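PDB 4P1N: Atg1 tMIT from Kluyveromyces marxianus, which is the tandem MIT region of a serine/threonine protein kinase that is essential in autophagy, where it is required for autophagosome formation, and takes part in cytoplasm-to-vacuole transport. Local coordinates for residues L193-N198 with Y216-W221; L187-A192 with W221-L226. All blocks are in the same frame, centred on the assembly; numbering follows the deposited sequence.

Contact 1 of 2, residues L193-N198 with Y216-W221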
loop_
_atom_site.group_PDB
_atom_site.type_symbol
_atom_site.label_atom_id
_atom_site.label_comp_id
_atom_site.label_asym_id
_atom_site.label_seq_id
_atom_site.Cartn_x
_atom_site.Cartn_y
_atom_site.Cartn_z
ATOM N N LEU B 193 -13.743 -5.810 20.305
ATOM C CA LEU B 193 -14.639 -5.394 21.383
ATOM C C LEU B 193 -13.940 -4.452 22.369
ATOM O O LEU B 193 -14.563 -3.511 22.841
ATOM C CB LEU B 193 -15.220 -6.616 22.114
ATOM C CG LEU B 193 -16.511 -7.187 21.491
ATOM C CD1 LEU B 193 -16.527 -7.209 19.979
ATOM C CD2 LEU B 193 -16.822 -8.587 21.979
ATOM N N ASP B 194 -12.652 -4.672 22.655
ATOM C CA ASP B 194 -11.878 -3.699 23.449
ATOM C C ASP B 194 -11.829 -2.330 22.790
ATOM O O ASP B 194 -11.999 -1.324 23.445
ATOM C CB ASP B 194 -10.424 -4.137 23.622
ATOM C CG ASP B 194 -10.259 -5.319 24.517
ATOM O OD1 ASP B 194 -11.137 -5.619 25.349
ATOM O OD2 ASP B 194 -9.207 -5.958 24.382
ATOM N N ILE B 195 -11.558 -2.299 21.493
ATOM C CA ILE B 195 -11.487 -1.036 20.767
ATOM C C ILE B 195 -12.824 -0.288 20.829
ATOM O O ILE B 195 -12.826 0.922 21.059
ATOM C CB ILE B 195 -11.087 -1.214 19.297
ATOM C CG1 ILE B 195 -9.623 -1.664 19.203
ATOM C CG2 ILE B 195 -11.251 0.115 18.550
ATOM C CD1 ILE B 195 -9.251 -2.256 17.857
ATOM N N SER B 196 -13.947 -1.000 20.628
ATOM C CA SER B 196 -15.270 -0.358 20.709
ATOM C C SER B 196 -15.650 0.051 22.153
ATOM O O SER B 196 -16.317 1.073 22.354
ATOM C CB SER B 196 -16.364 -1.233 20.096
ATOM O OG SER B 196 -16.400 -1.044 18.670
ATOM N N ARG B 197 -15.262 -0.772 23.126
ATOM C CA ARG B 197 -15.493 -0.455 24.513
ATOM C C ARG B 197 -14.742 0.819 24.875
ATOM O O ARG B 197 -15.323 1.716 25.443
ATOM C CB ARG B 197 -15.065 -1.606 25.422
ATOM C CG ARG B 197 -15.347 -1.344 26.891
ATOM C CD ARG B 197 -14.732 -2.412 27.777
ATOM N NE ARG B 197 -13.285 -2.218 27.886
ATOM C CZ ARG B 197 -12.354 -3.090 27.503
ATOM N NH1 ARG B 197 -12.677 -4.277 26.997
ATOM N NH2 ARG B 197 -11.073 -2.774 27.639
ATOM N N ASN B 198 -13.447 0.877 24.558
ATOM C CA ASN B 198 -12.671 2.106 24.732
ATOM C C ASN B 198 -13.242 3.319 23.955
ATOM O O ASN B 198 -13.178 4.447 24.436
ATOM C CB ASN B 198 -11.206 1.897 24.279
ATOM C CG ASN B 198 -10.360 1.076 25.257
ATOM O OD1 ASN B 198 -9.322 0.555 24.870
ATOM N ND2 ASN B 198 -10.772 0.976 26.487
ATOM N N TYR B 216 -14.661 2.676 16.106
ATOM C CA TYR B 216 -15.798 1.813 15.775
ATOM C C TYR B 216 -15.608 1.172 14.393
ATOM O O TYR B 216 -15.878 0.000 14.223
ATOM C CB TYR B 216 -17.108 2.569 15.785
ATOM C CG TYR B 216 -17.553 3.097 17.125
ATOM C CD1 TYR B 216 -17.649 2.261 18.225
ATOM C CD2 TYR B 216 -17.939 4.423 17.270
ATOM C CE1 TYR B 216 -18.071 2.731 19.437
ATOM C CE2 TYR B 216 -18.381 4.907 18.490
ATOM C CZ TYR B 216 -18.432 4.057 19.570
ATOM O OH TYR B 216 -18.864 4.520 20.782
ATOM N N ALA B 217 -15.174 1.954 13.404
ATOM C CA ALA B 217 -15.036 1.431 12.051
ATOM C C ALA B 217 -13.982 0.298 12.058
ATOM O O ALA B 217 -14.136 -0.755 11.389
ATOM C CB ALA B 217 -14.642 2.558 11.079
ATOM N N THR B 218 -12.928 0.513 12.838
ATOM C CA THR B 218 -11.883 -0.505 13.000
ATOM C C THR B 218 -12.421 -1.802 13.582
ATOM O O THR B 218 -12.146 -2.872 13.019
ATOM C CB THR B 218 -10.711 0.002 13.831
ATOM O OG1 THR B 218 -10.177 1.173 13.204
ATOM C CG2 THR B 218 -9.629 -1.084 13.975
ATOM N N SER B 219 -13.217 -1.715 14.650
ATOM C CA SER B 219 -13.863 -2.906 15.218
ATOM C C SER B 219 -14.733 -3.610 14.220
ATOM O O SER B 219 -14.845 -4.824 14.235
ATOM C CB SER B 219 -14.765 -2.562 16.385
ATOM O OG SER B 219 -14.048 -2.039 17.469
ATOM N N LEU B 220 -15.430 -2.846 13.389
ATOM C CA LEU B 220 -16.328 -3.427 12.441
ATOM C C LEU B 220 -15.553 -4.127 11.340
ATOM O O LEU B 220 -15.898 -5.226 10.962
ATOM C CB LEU B 220 -17.226 -2.363 11.816
ATOM C CG LEU B 220 -18.337 -1.872 12.733
ATOM C CD1 LEU B 220 -18.972 -0.664 12.067
ATOM C CD2 LEU B 220 -19.380 -2.954 13.002
ATOM N N TRP B 221 -14.502 -3.492 10.822
ATOM C CA TRP B 221 -13.672 -4.185 9.837
ATOM C C TRP B 221 -13.185 -5.510 10.387
ATOM O O TRP B 221 -13.252 -6.519 9.708
ATOM C CB TRP B 221 -12.473 -3.368 9.422
ATOM C CG TRP B 221 -12.779 -2.165 8.642
ATOM C CD1 TRP B 221 -12.395 -0.881 8.949
ATOM C CD2 TRP B 221 -13.461 -2.091 7.381
ATOM N NE1 TRP B 221 -12.798 -0.027 7.963
ATOM C CE2 TRP B 221 -13.452 -0.741 6.988
ATOM C CE3 TRP B 221 -14.027 -3.034 6.535
ATOM C CZ2 TRP B 221 -14.004 -0.311 5.812
ATOM C CZ3 TRP B 221 -14.608 -2.607 5.349
ATOM C CH2 TRP B 221 -14.596 -1.251 4.999
#

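Contact 2 of 2, residues L187-A192 with W221-L226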
loop_
_atom_site.group_PDB
_atom_site.type_symbol
_atom_site.label_atom_id
_atom_site.label_comp_id
_atom_site.label_asym_id
_atom_site.label_seq_id
_atom_site.Cartn_x
_atom_site.Cartn_y
_atom_site.Cartn_z
ATOM N N LEU B 187 -8.407 -13.736 19.423
ATOM C CA LEU B 187 -7.608 -12.512 19.277
ATOM C C LEU B 187 -8.378 -11.386 18.579
ATOM O O LEU B 187 -8.465 -10.291 19.068
ATOM C CB LEU B 187 -6.354 -12.832 18.449
ATOM C CG LEU B 187 -4.980 -13.007 19.110
ATOM C CD1 LEU B 187 -5.064 -13.248 20.602
ATOM C CD2 LEU B 187 -4.135 -14.059 18.395
ATOM N N ILE B 188 -8.918 -11.662 17.405
ATOM C CA ILE B 188 -9.636 -10.626 16.653
ATOM C C ILE B 188 -10.873 -10.133 17.429
ATOM O O ILE B 188 -11.114 -8.922 17.588
ATOM C CB ILE B 188 -9.970 -11.146 15.230
ATOM C CG1 ILE B 188 -8.649 -11.310 14.423
ATOM C CG2 ILE B 188 -10.945 -10.175 14.545
ATOM C CD1 ILE B 188 -8.691 -12.357 13.293
ATOM N N TYR B 189 -11.647 -11.086 17.933
ATOM C CA TYR B 189 -12.900 -10.801 18.680
ATOM C C TYR B 189 -12.682 -9.934 19.902
ATOM O O TYR B 189 -13.312 -8.878 20.037
ATOM C CB TYR B 189 -13.540 -12.127 19.056
ATOM C CG TYR B 189 -14.781 -12.072 19.930
ATOM C CD1 TYR B 189 -15.996 -11.653 19.430
ATOM C CD2 TYR B 189 -14.736 -12.513 21.236
ATOM C CE1 TYR B 189 -17.145 -11.638 20.244
ATOM C CE2 TYR B 189 -15.870 -12.525 22.041
ATOM C CZ TYR B 189 -17.069 -12.083 21.551
ATOM O OH TYR B 189 -18.179 -12.088 22.379
ATOM N N ASP B 190 -11.787 -10.370 20.783
ATOM C CA ASP B 190 -11.419 -9.594 21.984
ATOM C C ASP B 190 -10.891 -8.217 21.644
ATOM O O ASP B 190 -11.252 -7.231 22.296
ATOM C CB ASP B 190 -10.354 -10.317 22.813
ATOM C CG ASP B 190 -10.859 -11.622 23.406
ATOM O OD1 ASP B 190 -12.079 -11.826 23.404
ATOM O OD2 ASP B 190 -10.053 -12.455 23.865
ATOM N N ARG B 191 -10.032 -8.150 20.623
ATOM C CA ARG B 191 -9.428 -6.893 20.253
ATOM C C ARG B 191 -10.480 -5.936 19.685
ATOM O O ARG B 191 -10.516 -4.754 20.044
ATOM C CB ARG B 191 -8.303 -7.121 19.251
ATOM C CG ARG B 191 -7.652 -5.842 18.707
ATOM C CD ARG B 191 -7.029 -5.050 19.845
ATOM N NE ARG B 191 -6.336 -3.888 19.313
ATOM C CZ ARG B 191 -6.050 -2.800 20.017
ATOM N NH1 ARG B 191 -6.374 -2.735 21.309
ATOM N NH2 ARG B 191 -5.433 -1.775 19.426
ATOM N N ALA B 192 -11.350 -6.427 18.820
ATOM C CA ALA B 192 -12.415 -5.566 18.260
ATOM C C ALA B 192 -13.361 -4.986 19.343
ATOM O O ALA B 192 -13.758 -3.838 19.275
ATOM C CB ALA B 192 -13.225 -6.318 17.236
ATOM N N TRP B 221 -14.502 -3.492 10.822
ATOM C CA TRP B 221 -13.672 -4.185 9.837
ATOM C C TRP B 221 -13.185 -5.510 10.387
ATOM O O TRP B 221 -13.252 -6.519 9.708
ATOM C CB TRP B 221 -12.473 -3.368 9.422
ATOM C CG TRP B 221 -12.779 -2.165 8.642
ATOM C CD1 TRP B 221 -12.395 -0.881 8.949
ATOM C CD2 TRP B 221 -13.461 -2.091 7.381
ATOM N NE1 TRP B 221 -12.798 -0.027 7.963
ATOM C CE2 TRP B 221 -13.452 -0.741 6.988
ATOM C CE3 TRP B 221 -14.027 -3.034 6.535
ATOM C CZ2 TRP B 221 -14.004 -0.311 5.812
ATOM C CZ3 TRP B 221 -14.608 -2.607 5.349
ATOM C CH2 TRP B 221 -14.596 -1.251 4.999
ATOM N N MET B 222 -12.736 -5.506 11.638
ATOM C CA MET B 222 -12.205 -6.720 12.297
ATOM C C MET B 222 -13.211 -7.818 12.396
ATOM O O MET B 222 -12.927 -8.945 12.015
ATOM C CB MET B 222 -11.664 -6.405 13.687
ATOM C CG MET B 222 -10.431 -5.520 13.608
ATOM S SD MET B 222 -9.688 -5.211 15.224
ATOM C CE MET B 222 -9.023 -6.792 15.631
ATOM N N LEU B 223 -14.408 -7.498 12.884
ATOM C CA LEU B 223 -15.454 -8.493 13.031
ATOM C C LEU B 223 -16.013 -8.976 11.703
ATOM O O LEU B 223 -16.475 -10.128 11.603
ATOM C CB LEU B 223 -16.605 -7.955 13.919
ATOM C CG LEU B 223 -16.285 -7.661 15.372
ATOM C CD1 LEU B 223 -17.469 -6.989 16.065
ATOM C CD2 LEU B 223 -15.910 -8.940 16.089
ATOM N N GLU B 224 -16.030 -8.124 10.687
ATOM C CA GLU B 224 -16.485 -8.584 9.360
ATOM C C GLU B 224 -15.590 -9.664 8.804
ATOM O O GLU B 224 -16.044 -10.571 8.132
ATOM C CB GLU B 224 -16.592 -7.444 8.360
ATOM C CG GLU B 224 -17.957 -6.796 8.416
ATOM C CD GLU B 224 -17.941 -5.356 7.988
ATOM O OE1 GLU B 224 -18.694 -4.582 8.608
ATOM O OE2 GLU B 224 -17.182 -5.009 7.052
ATOM N N ILE B 225 -14.305 -9.590 9.133
ATOM C CA ILE B 225 -13.388 -10.622 8.736
ATOM C C ILE B 225 -13.906 -11.981 9.209
ATOM O O ILE B 225 -13.869 -12.959 8.466
ATOM C CB ILE B 225 -11.971 -10.322 9.260
ATOM C CG1 ILE B 225 -11.399 -9.146 8.480
ATOM C CG2 ILE B 225 -11.064 -11.542 9.123
ATOM C CD1 ILE B 225 -10.224 -8.488 9.178
ATOM N N LEU B 226 -14.421 -12.016 10.431
ATOM C CA LEU B 226 -14.879 -13.245 11.044
ATOM C C LEU B 226 -16.211 -13.739 10.496
ATOM O O LEU B 226 -16.547 -14.894 10.688
ATOM C CB LEU B 226 -15.006 -13.053 12.540
ATOM C CG LEU B 226 -13.757 -12.606 13.309
ATOM C CD1 LEU B 226 -14.035 -12.596 14.799
ATOM C CD2 LEU B 226 -12.608 -13.557 12.988
#

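Contact 1 of 2, residues L193-N198 with Y216-W221
Ile-195 is the first residue of 193-198 to meet 216-221. Its CG1 lies beside the backbone N, anti to the carbonyl carbon (chi1 -69°), and the arm ends in CD1 at Thr-218. There CD1 reaches Thr-218 CG2 at 4.1 Å, the two side chains crossing at about a right angle. The Thr-218 hydroxyl is turned back to its own helix, bonded to Leu-214 O, so the methyl does the touching. Nearer the backbone, Ile-195 CB rests 3.6 Å from Ser-219 OG.

Ser-196 brings the one hydrogen bond between the two segments. Its OG donates to Ser-219 OG at 2.8 Å. Ser-219 OG in turn bonds Ala-192 O, one turn back on the first helix, so the two hydroxyls form a short relay ending on a main-chain carbonyl. Ser-219 OG thus accepts one bond, from Ser-196, and makes a second to Ala-192 O. Ser-196 OG also sits in the plane of the Tyr-216 ring, at its edge, 3.6 Å from Tyr-216 CD1. The ring runs on alongside the first helix, with CE1 3.8 Å from Ser-196 O, until its hydroxyl bonds Glu-203. Ile-263 of helix 250-273 covers both Ser-196 and Tyr-216.

Small serines at the interface go with a close approach: the segment axes come within 8.3 Å at 161°, and the CA atoms of Ser-196 and Tyr-216 are 5.4 Å apart. This is the tight, nearly antiparallel packing of consecutive helices in an MIT three-helix bundle, here the second MIT domain, with helix 250-273 as the third member.

Contact 2 of 2, residues L187-A192 with W221-L226
Met-222 is the main bump of 221-226, laid against the surface between Ile-188, Arg-191 and Ala-192. Met-222 CB rests 3.9 Å from Ala-192 CB and also touches Ile-188 CG2. The chain is extended about CB-CG and turns about CG-SD (chi3 70°), which brings CE over the first helix to 3.5 Å from Arg-191 CG. Only the aliphatic base of Arg-191 is used here; its guanidinium leads away to a salt bridge with an acidic side chain of another protein's chain.

In return, Ile-188 is the chief projection of 187-192. Its CG2 branch fits between Met-222 and Leu-226, 3.4 Å from Met-222 O and 3.9 Å from Leu-226 CG. The side chains of Ile-188 and Leu-226 slide past each other in opposite directions, and Ile-188 CD1 meets Leu-226 CD2 at 4.1 Å.

Ala-192, with nothing beyond CB, provides the shallow place on which a branched neighbour settles: Leu-223 CG stands 3.8 Å from Ala-192 CB. Leu-223 CD2 then comes obliquely to the Tyr-189 ring, 4.3 Å from Tyr-189 CD1, while Leu-226 CD1 lies by the base of the same tyrosine. The phenol leads on to another protein's chain, whose backbone its OH bonds.

Apolar side chains carry the interlock, with backbone carbonyls of Met-222 and Ile-188 touched by carbon; the segment axes are 9.2 Å apart at 151°. Helix 10-33 covers it on the side of Ile-188 and Met-222 through Met-24 and Val-23, and helix 250-273 meets Tyr-189 and Leu-223. It forms the hydrophobic packing between the first two helices of the second MIT domain, at the seam with the first MIT domain.

How the contacts relate
Helices 10-33, 95-129 and 137-170 come first along the chain; then helix 184-204 supplies 187-192 and, directly after it, 193-198. The chain turns and comes back as helix 209-227, giving 216-221 to contact 1 and 221-226 to contact 2. Contact 1 therefore closes the inner loop of this hairpin and contact 2 the outer one, with Trp-221 common to both. Their centres lie 8 Å apart, and the seam is continuous: Ile-195 CD1 packs 4.0 Å from Met-222 SD, and Leu-193 touches Leu-223. Together they zip up one helical hairpin, against which the final helix, 250-273, packs.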